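Local coordinates for metallo-beta-lactamase FIM-1 (Pseudomonas aeruginosa, PDB 6V3Q), which probably hydrolyses the amide bond of beta-lactam antibiotics with the help of zinc, giving substituted beta-amino acids and so antibiotic resistance, at residues 137-149 / 179-192. Sequence-based numbering, arbitrary orientation.
Sequences VIFDPGPGHTRDN and DADLAHWKTAVLAV. With ZN (zinc ion), chain C.
His184, next to Trp185 in the chain, reaches to the backbone of Pro143: ND1 donates to Pro143 O at 2.7 Å, nearly straight at 168°. The oxygen sits at the ring edge and the nitrogen in the carbonyl plane, on a lone pair; since a carbonyl can only accept, ND1 is the protonated nitrogen. With CG anti to the backbone N (chi1 -169°), the imidazole also brings CE1 to Pro141 O, while Thr187 CB covers one face.

A second bond follows directly, Asp181 N to Gly144 O at 2.9 Å. Beside these bonds, the backbone from Gly144 to His145 runs over one face of the Trp185 indole. His145 CA stands 3.8 Å from the centroid of the six-membered ring of Trp185, only 12° off its normal, and Gly144 CA covers the five-membered ring in another CH-pi contact. Further along helix 185-195, Ala188 CB touches both Pro141 O and Pro143 O, and Pro141 CB meets Val192 CG2 at 3.7 Å; Phe139, at the end of its strand, packs beside Ala191 and Val192.

Behind this first shell, Asn149 ties the loop 142-149 together: ND2 donates to Gly142 O and OD1 accepts from Thr146 N. Asp181 OD1 accepts from His184 N, three residues on, in an Asx motif, from above the carboxylate plane. Trp185 NE1 bonds to Leu165 O, which limits rotation of the indole.

The metal lies at the end of this chain of contacts. His145 NE2 binds zinc at 2.3 Å, joined by His81 and His83, the three-histidine site of the subclass B1 enzymes, and Asp179 OD2 hydrogen-bonds His83 NE2. Both segments thus serve the site, one supplying a ligand and the other a second-shell carboxylate, which would probably orient His83 and make it a stronger donor to the metal.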
loop_
_atom_site.group_PDB
_atom_site.type_symbol
_atom_site.label_atom_id
_atom_site.label_comp_id
_atom_site.label_asym_id
_atom_site.label_seq_id
_atom_site.Cartn_x
_atom_site.Cartn_y
_atom_site.Cartn_z
ATOM N N VAL A 137 0.931 31.106 -3.808
ATOM C CA VAL A 137 -0.381 31.535 -4.275
ATOM C C VAL A 137 -1.352 30.403 -3.979
ATOM O O VAL A 137 -1.216 29.297 -4.519
ATOM C CB VAL A 137 -0.380 31.897 -5.768
ATOM C CG1 VAL A 137 -1.806 32.158 -6.244
ATOM C CG2 VAL A 137 0.482 33.124 -6.016
ATOM N N ILE A 138 -2.305 30.662 -3.094
ATOM C CA ILE A 138 -3.343 29.694 -2.767
ATOM C C ILE A 138 -4.533 29.977 -3.672
ATOM O O ILE A 138 -5.074 31.089 -3.669
ATOM C CB ILE A 138 -3.732 29.770 -1.285
ATOM C CG1 ILE A 138 -2.509 29.494 -0.402
ATOM C CG2 ILE A 138 -4.843 28.777 -0.982
ATOM C CD1 ILE A 138 -2.690 29.889 1.042
ATOM N N PHE A 139 -4.937 28.976 -4.444
ATOM C CA PHE A 139 -5.927 29.132 -5.498
ATOM C C PHE A 139 -7.082 28.168 -5.271
ATOM O O PHE A 139 -6.872 27.009 -4.899
ATOM C CB PHE A 139 -5.283 28.887 -6.868
ATOM C CG PHE A 139 -6.227 29.034 -8.026
ATOM C CD1 PHE A 139 -6.709 30.279 -8.391
ATOM C CD2 PHE A 139 -6.617 27.929 -8.763
ATOM C CE1 PHE A 139 -7.579 30.416 -9.464
ATOM C CE2 PHE A 139 -7.485 28.059 -9.834
ATOM C CZ PHE A 139 -7.962 29.304 -10.185
ATOM N N ASP A 140 -8.302 28.658 -5.492
ATOM C CA ASP A 140 -9.515 27.864 -5.323
ATOM C C ASP A 140 -10.113 27.559 -6.690
ATOM O O ASP A 140 -10.725 28.443 -7.309
ATOM C CB ASP A 140 -10.527 28.610 -4.449
ATOM C CG ASP A 140 -11.821 27.833 -4.254
ATOM O OD1 ASP A 140 -11.835 26.604 -4.485
ATOM O OD2 ASP A 140 -12.837 28.452 -3.873
ATOM N N PRO A 141 -9.967 26.339 -7.206
ATOM C CA PRO A 141 -10.447 26.024 -8.556
ATOM C C PRO A 141 -11.866 25.483 -8.628
ATOM O O PRO A 141 -12.347 25.226 -9.737
ATOM C CB PRO A 141 -9.445 24.954 -9.003
ATOM C CG PRO A 141 -9.146 24.210 -7.744
ATOM C CD PRO A 141 -9.234 25.210 -6.608
ATOM N N GLY A 142 -12.536 25.294 -7.496
ATOM C CA GLY A 142 -13.862 24.731 -7.492
ATOM C C GLY A 142 -13.847 23.256 -7.152
ATOM O O GLY A 142 -12.788 22.642 -6.991
ATOM N N PRO A 143 -15.031 22.656 -7.041
ATOM C CA PRO A 143 -15.112 21.251 -6.627
ATOM C C PRO A 143 -14.428 20.324 -7.623
ATOM O O PRO A 143 -14.419 20.568 -8.832
ATOM C CB PRO A 143 -16.621 20.986 -6.561
ATOM C CG PRO A 143 -17.247 22.344 -6.430
ATOM C CD PRO A 143 -16.360 23.264 -7.208
ATOM N N GLY A 144 -13.846 19.251 -7.094
ATOM C CA GLY A 144 -13.192 18.238 -7.899
ATOM C C GLY A 144 -13.083 16.927 -7.151
ATOM O O GLY A 144 -14.060 16.176 -7.068
ATOM N N HIS A 145 -11.899 16.641 -6.598
ATOM C CA HIS A 145 -11.743 15.457 -5.758
ATOM C C HIS A 145 -12.660 15.532 -4.544
ATOM O O HIS A 145 -13.269 14.528 -4.150
ATOM C CB HIS A 145 -10.284 15.303 -5.332
ATOM C CG HIS A 145 -10.086 14.378 -4.171
ATOM N ND1 HIS A 145 -10.134 13.006 -4.293
ATOM C CD2 HIS A 145 -9.851 14.632 -2.863
ATOM C CE1 HIS A 145 -9.930 12.454 -3.110
ATOM N NE2 HIS A 145 -9.754 13.418 -2.225
ATOM N N THR A 146 -12.769 16.715 -3.941
ATOM C CA THR A 146 -13.787 17.015 -2.949
ATOM C C THR A 146 -14.396 18.368 -3.294
ATOM O O THR A 146 -13.922 19.078 -4.185
ATOM C CB THR A 146 -13.221 17.031 -1.524
ATOM O OG1 THR A 146 -12.194 18.022 -1.427
ATOM C CG2 THR A 146 -12.647 15.669 -1.150
ATOM N N ARG A 147 -15.462 18.724 -2.575
ATOM C CA ARG A 147 -16.100 20.017 -2.800
ATOM C C ARG A 147 -15.193 21.168 -2.384
ATOM O O ARG A 147 -15.317 22.279 -2.911
ATOM C CB ARG A 147 -17.423 20.092 -2.031
ATOM C CG ARG A 147 -18.434 21.062 -2.619
ATOM C CD ARG A 147 -19.473 21.526 -1.601
ATOM N NE ARG A 147 -19.987 20.445 -0.763
ATOM C CZ ARG A 147 -19.918 20.434 0.565
ATOM N NH1 ARG A 147 -19.367 21.452 1.211
ATOM N NH2 ARG A 147 -20.411 19.412 1.251
ATOM N N ASP A 148 -14.266 20.920 -1.463
ATOM C CA ASP A 148 -13.514 21.979 -0.809
ATOM C C ASP A 148 -12.052 22.050 -1.223
ATOM O O ASP A 148 -11.318 22.882 -0.679
ATOM C CB ASP A 148 -13.587 21.807 0.710
ATOM C CG ASP A 148 -13.045 20.467 1.166
ATOM O OD1 ASP A 148 -13.492 19.435 0.630
ATOM O OD2 ASP A 148 -12.160 20.444 2.045
ATOM N N ASN A 149 -11.603 21.214 -2.157
ATOM C CA ASN A 149 -10.177 21.141 -2.454
ATOM C C ASN A 149 -9.665 22.454 -3.036
ATOM O O ASN A 149 -10.334 23.100 -3.847
ATOM C CB ASN A 149 -9.864 19.983 -3.410
ATOM C CG ASN A 149 -10.707 19.997 -4.683
ATOM O OD1 ASN A 149 -10.834 18.970 -5.350
ATOM N ND2 ASN A 149 -11.272 21.148 -5.029
ATOM N N ASP A 179 -16.554 11.392 -2.351
ATOM C CA ASP A 179 -16.882 12.784 -2.077
ATOM C C ASP A 179 -16.639 13.697 -3.274
ATOM O O ASP A 179 -16.610 14.921 -3.110
ATOM C CB ASP A 179 -16.076 13.283 -0.875
ATOM C CG ASP A 179 -16.059 12.285 0.271
ATOM O OD1 ASP A 179 -17.113 11.678 0.557
ATOM O OD2 ASP A 179 -14.986 12.102 0.885
ATOM N N ALA A 180 -16.480 13.137 -4.466
ATOM C CA ALA A 180 -16.035 13.903 -5.620
ATOM C C ALA A 180 -17.201 14.567 -6.347
ATOM O O ALA A 180 -18.366 14.193 -6.191
ATOM C CB ALA A 180 -15.267 13.007 -6.592
ATOM N N ASP A 181 -16.859 15.573 -7.150
ATOM C CA ASP A 181 -17.778 16.235 -8.073
ATOM C C ASP A 181 -17.304 15.865 -9.478
ATOM O O ASP A 181 -16.447 16.533 -10.060
ATOM C CB ASP A 181 -17.799 17.751 -7.849
ATOM C CG ASP A 181 -18.923 18.448 -8.606
ATOM O OD1 ASP A 181 -19.230 18.044 -9.749
ATOM O OD2 ASP A 181 -19.504 19.406 -8.053
ATOM N N LEU A 182 -17.871 14.783 -10.016
ATOM C CA LEU A 182 -17.432 14.275 -11.313
ATOM C C LEU A 182 -17.735 15.256 -12.434
ATOM O O LEU A 182 -16.973 15.343 -13.406
ATOM C CB LEU A 182 -18.093 12.927 -11.599
ATOM C CG LEU A 182 -17.738 11.769 -10.665
ATOM C CD1 LEU A 182 -18.432 10.493 -11.119
ATOM C CD2 LEU A 182 -16.234 11.574 -10.604
ATOM N N ALA A 183 -18.834 16.004 -12.314
ATOM C CA ALA A 183 -19.218 16.937 -13.368
ATOM C C ALA A 183 -18.228 18.090 -13.487
ATOM O O ALA A 183 -17.952 18.567 -14.594
ATOM C CB ALA A 183 -20.626 17.466 -13.105
ATOM N N HIS A 184 -17.686 18.556 -12.362
ATOM C CA HIS A 184 -16.862 19.759 -12.342
ATOM C C HIS A 184 -15.367 19.474 -12.247
ATOM O O HIS A 184 -14.569 20.407 -12.393
ATOM C CB HIS A 184 -17.287 20.663 -11.173
ATOM C CG HIS A 184 -16.696 22.038 -11.219
ATOM N ND1 HIS A 184 -15.645 22.425 -10.415
ATOM C CD2 HIS A 184 -17.007 23.117 -11.975
ATOM C CE1 HIS A 184 -15.335 23.683 -10.672
ATOM N NE2 HIS A 184 -16.146 24.127 -11.616
ATOM N N TRP A 185 -14.969 18.217 -12.025
ATOM C CA TRP A 185 -13.562 17.920 -11.764
ATOM C C TRP A 185 -12.669 18.387 -12.908
ATOM O O TRP A 185 -11.610 18.979 -12.670
ATOM C CB TRP A 185 -13.380 16.422 -11.503
ATOM C CG TRP A 185 -12.062 16.052 -10.860
ATOM C CD1 TRP A 185 -10.879 16.723 -10.962
ATOM C CD2 TRP A 185 -11.807 14.924 -10.011
ATOM N NE1 TRP A 185 -9.905 16.085 -10.239
ATOM C CE2 TRP A 185 -10.447 14.978 -9.643
ATOM C CE3 TRP A 185 -12.594 13.873 -9.530
ATOM C CZ2 TRP A 185 -9.857 14.023 -8.819
ATOM C CZ3 TRP A 185 -12.006 12.925 -8.708
ATOM C CH2 TRP A 185 -10.653 13.007 -8.362
ATOM N N LYS A 186 -13.082 18.149 -14.158
ATOM C CA LYS A 186 -12.255 18.573 -15.285
ATOM C C LYS A 186 -12.125 20.091 -15.333
ATOM O O LYS A 186 -11.036 20.620 -15.592
ATOM C CB LYS A 186 -12.824 18.046 -16.601
ATOM C CG LYS A 186 -11.889 18.263 -17.789
ATOM C CD LYS A 186 -12.605 18.851 -18.998
ATOM C CE LYS A 186 -13.466 17.816 -19.701
ATOM N NZ LYS A 186 -13.995 18.335 -20.992
ATOM N N THR A 187 -13.223 20.808 -15.076
ATOM C CA THR A 187 -13.181 22.267 -15.076
ATOM C C THR A 187 -12.185 22.790 -14.048
ATOM O O THR A 187 -11.456 23.754 -14.313
ATOM C CB THR A 187 -14.580 22.827 -14.810
ATOM O OG1 THR A 187 -15.463 22.412 -15.859
ATOM C CG2 THR A 187 -14.552 24.346 -14.748
ATOM N N ALA A 188 -12.124 22.153 -12.876
ATOM C CA ALA A 188 -11.200 22.598 -11.840
ATOM C C ALA A 188 -9.753 22.343 -12.244
ATOM O O ALA A 188 -8.881 23.188 -12.014
ATOM C CB ALA A 188 -11.521 21.908 -10.514
ATOM N N VAL A 189 -9.479 21.183 -12.845
ATOM C CA VAL A 189 -8.122 20.874 -13.288
ATOM C C VAL A 189 -7.663 21.885 -14.333
ATOM O O VAL A 189 -6.558 22.431 -14.253
ATOM C CB VAL A 189 -8.048 19.435 -13.825
ATOM C CG1 VAL A 189 -6.664 19.152 -14.395
ATOM C CG2 VAL A 189 -8.389 18.447 -12.728
ATOM N N LEU A 190 -8.522 22.162 -15.319
ATOM C CA LEU A 190 -8.171 23.117 -16.366
ATOM C C LEU A 190 -8.030 24.532 -15.819
ATOM O O LEU A 190 -7.260 25.333 -16.364
ATOM C CB LEU A 190 -9.217 23.083 -17.482
ATOM C CG LEU A 190 -9.329 21.766 -18.252
ATOM C CD1 LEU A 190 -10.289 21.903 -19.426
ATOM C CD2 LEU A 190 -7.952 21.299 -18.721
ATOM N N ALA A 191 -8.767 24.862 -14.756
ATOM C CA ALA A 191 -8.627 26.179 -14.146
ATOM C C ALA A 191 -7.264 26.334 -13.484
ATOM O O ALA A 191 -6.681 27.425 -13.501
ATOM C CB ALA A 191 -9.748 26.413 -13.132
ATOM N N VAL A 192 -6.743 25.256 -12.891
ATOM C CA VAL A 192 -5.411 25.305 -12.300
ATOM C C VAL A 192 -4.358 25.452 -13.388
ATOM O O VAL A 192 -3.433 26.264 -13.275
ATOM C CB VAL A 192 -5.161 24.053 -11.439
ATOM C CG1 VAL A 192 -3.736 24.048 -10.896
ATOM C CG2 VAL A 192 -6.177 23.967 -10.309
HETATM ZN ZN ZN C . -8.880 13.313 -0.144
#